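Local coordinates for BILBO1_N domain-containing protein (Trypanosoma brucei equiperdum, PDB 7A1I) that is of unknown function but carries a ubiquitin-like BILBO1 N-terminal domain, consistent with a role in protein-protein interaction as part of a longer trypanosome protein, at residues R54-N59 with L88-T93; V19-L24 with T40-N45. All coordinates share one frame; numbering follows the deposited sequence.

Contact 1: residues R54-N59 with L88-T93; sequences RAFAVN and LFQPDT. With NA (sodium ion), chain E.
Phe-89 O accepts the backbone N-H of Asn-59, with 3.1 Å between that O and Asn-59 N. The same oxygen takes a weaker CA-H contact from Val-58, whose CA lies 3.5 Å away. The side chain of Val-58 sets CG2 against Leu-88 CD1 at 3.5 Å. Leu-88 CD1 also comes to the edge of the Phe-56 ring, 4.0 Å from Phe-56 CZ. Phe-56 is further engaged by the amide of Gln-90: ring and amide planes are 51° apart, and Gln-90 CD lies 3.4 Å from Phe-56 CE1. Gln-90 puts its amide there by an extended chain beyond CG (chi2 168°). Its CA and the CD of Pro-91 both border Ala-57 O, Pro-91 CD at 3.4 Å.

In the second shell, a water joins Gln-90 OE1, to which it donates at 2.8 Å from its oxygen, with Arg-54 NE, from which it accepts in the guanidinium plane at 3.0 Å; Thr-93 OG1 is a third partner. Asp-15 forms a salt bridge with Arg-54 NH2, while Asp-13 O accepts from Gln-90 NE2. A sodium ion is bound by a water and, at longer range, by Gln-90 O. The contact joins the loop entering strand 60-65 to the end of strand 84-89, neighbours in a beta-grasp sheet. It thus passes from an apolar inner side to a hydrated outer one, and the two ends of the Gln-90 amide are held separately, which should fix its rotation beside Phe-56.

Contact 2: residues V19-L24 with T40-N45; sequences VNLRFL and TTAFNN
Thr-40 O is gripped twice by Asn-44, in the helix turn that presents Ala-42 and Phe-43 to Leu-21 of strand 19-24. Asn-44 N reaches it at 3.0 Å and Asn-44 ND2 at 2.9 Å, from opposite faces of the carbonyl plane; the side-chain donor lies above that plane. The other end of this amide, OD1, accepts from Phe-56 N.

Across the interface the contacts are apolar. Leu-21 directs CD1 over one face of the Phe-43 ring in a CH-pi contact, 3.8 Å from the centroid and 26° off the ring normal, offset toward CE2 and CZ. With chi1 at -77°, CG of Phe-43 is anti to its carbonyl carbon, and the ring swings from the flank of the helix to the strand. Val-19 CG1 borders Phe-43 CE2 at 4.1 Å. Ala-42 CB sits 3.7 Å from Leu-21 CD1 and meets Phe-23 CZ at the edge of that ring, 3.8 Å away.

The axes of segments 19-24 and 40-45 pass 10.5 Å apart, with 136° between their N-to-C directions, the helix lying across the sheet as in the ubiquitin-like beta-grasp fold. Close packing and the CH-pi contact hold this apolar seam, while the Asn-44 amide makes its bonds on the side of the helix away from it.

In the fold
Contact 2 is core, all its touching residues being buried; contact 1 lies farther from the chain centre and is partly exposed. Both reach the same mixed sheet, contact 2 through strand 17-25 under helix 32-50, contact 1 at the end of strand 84-89, with strand 6-14 between them. Their chemistry follows their place: apolar side chains alone cross contact 2, whereas contact 1 adds a backbone hydrogen bond, a water bridge and a bound sodium ion. The two touch where the rings of Phe-56 and Phe-43 meet at about 50°, and Phe-56 also packs on Thr-40. Thus the hydrophobic layer beneath the helix runs on into the loop before strand 60-65.

Contact 1: residues R54-N59 with L88-T93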
loop_
_atom_site.group_PDB
_atom_site.type_symbol
_atom_site.label_atom_id
_atom_site.label_comp_id
_atom_site.label_asym_id
_atom_site.label_seq_id
_atom_site.Cartn_x
_atom_site.Cartn_y
_atom_site.Cartn_z
ATOM N N ARG A 54 2.819 -17.134 -5.915
ATOM C CA ARG A 54 1.937 -16.347 -6.767
ATOM C C ARG A 54 2.420 -14.902 -6.853
ATOM O O ARG A 54 3.067 -14.378 -5.943
ATOM C CB ARG A 54 0.498 -16.392 -6.259
ATOM C CG ARG A 54 0.258 -15.599 -5.000
ATOM C CD ARG A 54 -1.159 -15.808 -4.474
ATOM N NE ARG A 54 -1.370 -15.077 -3.227
ATOM C CZ ARG A 54 -1.176 -15.600 -2.022
ATOM N NH1 ARG A 54 -0.773 -16.859 -1.904
ATOM N NH2 ARG A 54 -1.379 -14.862 -0.936
ATOM N N ALA A 55 2.107 -14.264 -7.968
ATOM C CA ALA A 55 2.503 -12.881 -8.183
ATOM C C ALA A 55 1.580 -11.924 -7.433
ATOM O O ALA A 55 0.417 -12.234 -7.162
ATOM C CB ALA A 55 2.484 -12.549 -9.676
ATOM N N PHE A 56 2.131 -10.774 -7.045
ATOM C CA PHE A 56 1.331 -9.692 -6.494
ATOM C C PHE A 56 0.858 -8.762 -7.608
ATOM O O PHE A 56 1.639 -8.381 -8.485
ATOM C CB PHE A 56 2.126 -8.894 -5.455
ATOM C CG PHE A 56 1.401 -7.677 -4.973
ATOM C CD1 PHE A 56 0.522 -7.754 -3.893
ATOM C CD2 PHE A 56 1.583 -6.448 -5.611
ATOM C CE1 PHE A 56 -0.167 -6.630 -3.466
ATOM C CE2 PHE A 56 0.910 -5.332 -5.189
ATOM C CZ PHE A 56 0.029 -5.416 -4.111
ATOM N N ALA A 57 -0.411 -8.362 -7.552
ATOM C CA ALA A 57 -0.903 -7.331 -8.460
ATOM C C ALA A 57 -2.021 -6.541 -7.790
ATOM O O ALA A 57 -2.728 -7.047 -6.913
ATOM C CB ALA A 57 -1.406 -7.923 -9.780
ATOM N N VAL A 58 -2.180 -5.291 -8.219
ATOM C CA VAL A 58 -3.232 -4.412 -7.715
ATOM C C VAL A 58 -4.406 -4.433 -8.679
ATOM O O VAL A 58 -4.226 -4.218 -9.888
ATOM C CB VAL A 58 -2.712 -2.976 -7.527
ATOM C CG1 VAL A 58 -3.839 -2.048 -7.066
ATOM C CG2 VAL A 58 -1.578 -2.960 -6.532
ATOM N N ASN A 59 -5.617 -4.691 -8.162
ATOM C CA ASN A 59 -6.797 -4.451 -8.985
ATOM C C ASN A 59 -7.692 -3.332 -8.453
ATOM O O ASN A 59 -8.628 -2.932 -9.159
ATOM C CB ASN A 59 -7.600 -5.755 -9.230
ATOM C CG ASN A 59 -8.313 -6.284 -8.001
ATOM O OD1 ASN A 59 -7.946 -5.996 -6.867
ATOM N ND2 ASN A 59 -9.332 -7.105 -8.237
ATOM N N LEU A 88 -3.895 -1.499 -0.943
ATOM C CA LEU A 88 -4.004 -2.113 -2.261
ATOM C C LEU A 88 -4.795 -3.411 -2.161
ATOM O O LEU A 88 -4.444 -4.303 -1.371
ATOM C CB LEU A 88 -2.623 -2.379 -2.864
ATOM C CG LEU A 88 -1.741 -1.135 -2.966
ATOM C CD1 LEU A 88 -0.372 -1.470 -3.571
ATOM C CD2 LEU A 88 -2.446 -0.024 -3.765
ATOM N N PHE A 89 -5.893 -3.484 -2.906
ATOM C CA PHE A 89 -6.638 -4.723 -3.062
ATOM C C PHE A 89 -6.008 -5.559 -4.167
ATOM O O PHE A 89 -5.414 -5.029 -5.113
ATOM C CB PHE A 89 -8.107 -4.434 -3.378
ATOM C CG PHE A 89 -8.838 -3.774 -2.257
ATOM C CD1 PHE A 89 -9.155 -4.493 -1.105
ATOM C CD2 PHE A 89 -9.203 -2.432 -2.337
ATOM C CE1 PHE A 89 -9.819 -3.893 -0.055
ATOM C CE2 PHE A 89 -9.884 -1.826 -1.291
ATOM C CZ PHE A 89 -10.189 -2.563 -0.139
ATOM N N GLN A 90 -6.123 -6.881 -4.032
ATOM C CA GLN A 90 -5.592 -7.810 -5.018
ATOM C C GLN A 90 -6.698 -8.674 -5.612
ATOM O O GLN A 90 -7.728 -8.906 -4.973
ATOM C CB GLN A 90 -4.534 -8.736 -4.402
ATOM C CG GLN A 90 -3.375 -8.044 -3.724
ATOM C CD GLN A 90 -2.553 -9.031 -2.911
ATOM O OE1 GLN A 90 -2.030 -10.003 -3.459
ATOM N NE2 GLN A 90 -2.449 -8.801 -1.604
ATOM N N PRO A 91 -6.504 -9.194 -6.818
ATOM C CA PRO A 91 -7.407 -10.232 -7.323
ATOM C C PRO A 91 -7.123 -11.568 -6.644
ATOM O O PRO A 91 -6.052 -11.784 -6.077
ATOM C CB PRO A 91 -7.070 -10.286 -8.816
ATOM C CG PRO A 91 -5.617 -9.904 -8.867
ATOM C CD PRO A 91 -5.437 -8.867 -7.790
ATOM N N ASP A 92 -8.118 -12.463 -6.702
ATOM C CA ASP A 92 -8.001 -13.829 -6.162
ATOM C C ASP A 92 -7.611 -13.834 -4.677
ATOM O O ASP A 92 -6.861 -14.700 -4.219
ATOM C CB ASP A 92 -6.994 -14.654 -6.978
ATOM C CG ASP A 92 -7.497 -14.994 -8.376
ATOM O OD1 ASP A 92 -8.574 -15.621 -8.477
ATOM O OD2 ASP A 92 -6.840 -14.583 -9.374
ATOM N N THR A 93 -8.150 -12.889 -3.904
ATOM C CA THR A 93 -7.709 -12.687 -2.529
ATOM C C THR A 93 -8.910 -12.474 -1.621
ATOM O O THR A 93 -9.761 -11.626 -1.899
ATOM C CB THR A 93 -6.742 -11.480 -2.448
ATOM O OG1 THR A 93 -5.513 -11.796 -3.113
ATOM C CG2 THR A 93 -6.427 -11.110 -1.001
HETATM NA NA NA E . -10.410 -7.636 -4.945
HETATM O O HOH W 1 -2.675 -12.519 -2.359
HETATM O O HOH W 2 -2.039 -10.632 -5.812
HETATM O O HOH W 3 -10.609 -5.542 -5.540
#

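Contact 2: residues V19-L24 with T40-N45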
loop_
_atom_site.group_PDB
_atom_site.type_symbol
_atom_site.label_atom_id
_atom_site.label_comp_id
_atom_site.label_asym_id
_atom_site.label_seq_id
_atom_site.Cartn_x
_atom_site.Cartn_y
_atom_site.Cartn_z
ATOM N N VAL A 19 0.504 -6.324 5.613
ATOM C CA VAL A 19 1.898 -5.902 5.490
ATOM C C VAL A 19 1.908 -4.446 5.031
ATOM O O VAL A 19 1.213 -4.092 4.071
ATOM C CB VAL A 19 2.687 -6.761 4.488
ATOM C CG1 VAL A 19 4.129 -6.248 4.369
ATOM C CG2 VAL A 19 2.681 -8.199 4.904
ATOM N N ASN A 20 2.698 -3.615 5.710
ATOM C CA ASN A 20 2.743 -2.177 5.485
ATOM C C ASN A 20 4.179 -1.769 5.167
ATOM O O ASN A 20 5.104 -2.180 5.872
ATOM C CB ASN A 20 2.226 -1.444 6.732
ATOM C CG ASN A 20 1.809 -0.016 6.448
ATOM O OD1 ASN A 20 1.630 0.368 5.310
ATOM N ND2 ASN A 20 1.652 0.773 7.500
ATOM N N LEU A 21 4.355 -0.986 4.091
ATOM C CA LEU A 21 5.640 -0.470 3.624
ATOM C C LEU A 21 5.627 1.056 3.555
ATOM O O LEU A 21 4.634 1.662 3.143
ATOM C CB LEU A 21 5.978 -0.990 2.218
ATOM C CG LEU A 21 5.969 -2.500 2.009
ATOM C CD1 LEU A 21 6.280 -2.837 0.557
ATOM C CD2 LEU A 21 6.964 -3.160 2.943
ATOM N N ARG A 22 6.745 1.683 3.910
ATOM C CA ARG A 22 6.882 3.133 3.825
ATOM C C ARG A 22 7.815 3.487 2.678
ATOM O O ARG A 22 8.905 2.911 2.564
ATOM C CB ARG A 22 7.413 3.714 5.138
ATOM C CG ARG A 22 7.133 5.197 5.308
ATOM C CD ARG A 22 8.222 6.064 4.725
ATOM N NE ARG A 22 9.502 5.836 5.382
ATOM C CZ ARG A 22 9.908 6.510 6.451
ATOM N NH1 ARG A 22 9.131 7.451 6.973
ATOM N NH2 ARG A 22 11.091 6.249 6.990
ATOM N N PHE A 23 7.405 4.461 1.859
ATOM C CA PHE A 23 8.216 5.008 0.781
ATOM C C PHE A 23 8.430 6.497 1.014
ATOM O O PHE A 23 7.494 7.218 1.382
ATOM C CB PHE A 23 7.551 4.791 -0.586
ATOM C CG PHE A 23 7.436 3.346 -0.970
ATOM C CD1 PHE A 23 6.228 2.673 -0.836
ATOM C CD2 PHE A 23 8.536 2.657 -1.460
ATOM C CE1 PHE A 23 6.126 1.328 -1.176
ATOM C CE2 PHE A 23 8.448 1.312 -1.794
ATOM C CZ PHE A 23 7.249 0.646 -1.659
ATOM N N LEU A 24 9.667 6.945 0.822
ATOM C CA LEU A 24 10.057 8.341 0.994
ATOM C C LEU A 24 10.333 8.956 -0.371
ATOM O O LEU A 24 11.143 8.429 -1.139
ATOM C CB LEU A 24 11.299 8.460 1.880
ATOM C CG LEU A 24 11.080 8.187 3.363
ATOM C CD1 LEU A 24 12.277 7.446 3.938
ATOM C CD2 LEU A 24 10.836 9.487 4.108
ATOM N N THR A 40 4.055 -2.459 -6.505
ATOM C CA THR A 40 3.968 -3.766 -7.137
ATOM C C THR A 40 5.325 -4.464 -7.137
ATOM O O THR A 40 5.421 -5.658 -6.802
ATOM C CB THR A 40 3.409 -3.613 -8.546
ATOM O OG1 THR A 40 2.032 -3.203 -8.456
ATOM C CG2 THR A 40 3.536 -4.918 -9.336
ATOM N N THR A 41 6.390 -3.724 -7.462
ATOM C CA THR A 41 7.734 -4.305 -7.397
ATOM C C THR A 41 8.067 -4.765 -5.978
ATOM O O THR A 41 8.564 -5.887 -5.773
ATOM C CB THR A 41 8.778 -3.295 -7.867
ATOM O OG1 THR A 41 8.493 -2.906 -9.213
ATOM C CG2 THR A 41 10.175 -3.928 -7.833
ATOM N N ALA A 42 7.796 -3.901 -4.988
ATOM C CA ALA A 42 8.171 -4.174 -3.605
ATOM C C ALA A 42 7.413 -5.365 -3.045
ATOM O O ALA A 42 7.997 -6.199 -2.347
ATOM C CB ALA A 42 7.930 -2.943 -2.731
ATOM N N PHE A 43 6.118 -5.466 -3.326
ATOM C CA PHE A 43 5.356 -6.571 -2.765
ATOM C C PHE A 43 5.605 -7.871 -3.513
ATOM O O PHE A 43 5.544 -8.945 -2.902
ATOM C CB PHE A 43 3.862 -6.251 -2.747
ATOM C CG PHE A 43 3.467 -5.316 -1.648
ATOM C CD1 PHE A 43 2.743 -4.162 -1.935
ATOM C CD2 PHE A 43 3.822 -5.579 -0.336
ATOM C CE1 PHE A 43 2.383 -3.288 -0.924
ATOM C CE2 PHE A 43 3.460 -4.716 0.680
ATOM C CZ PHE A 43 2.742 -3.562 0.386
ATOM N N ASN A 44 5.914 -7.822 -4.809
ATOM C CA ASN A 44 6.347 -9.056 -5.448
ATOM C C ASN A 44 7.644 -9.569 -4.824
ATOM O O ASN A 44 7.778 -10.769 -4.561
ATOM C CB ASN A 44 6.498 -8.847 -6.948
ATOM C CG ASN A 44 5.219 -9.130 -7.700
ATOM O OD1 ASN A 44 4.812 -10.279 -7.822
ATOM N ND2 ASN A 44 4.576 -8.073 -8.222
ATOM N N ASN A 45 8.597 -8.673 -4.543
ATOM C CA ASN A 45 9.816 -9.121 -3.865
ATOM C C ASN A 45 9.526 -9.594 -2.444
ATOM O O ASN A 45 10.157 -10.542 -1.951
ATOM C CB ASN A 45 10.858 -8.006 -3.843
ATOM C CG ASN A 45 11.591 -7.874 -5.161
ATOM O OD1 ASN A 45 11.745 -8.852 -5.891
ATOM N ND2 ASN A 45 12.029 -6.660 -5.482
#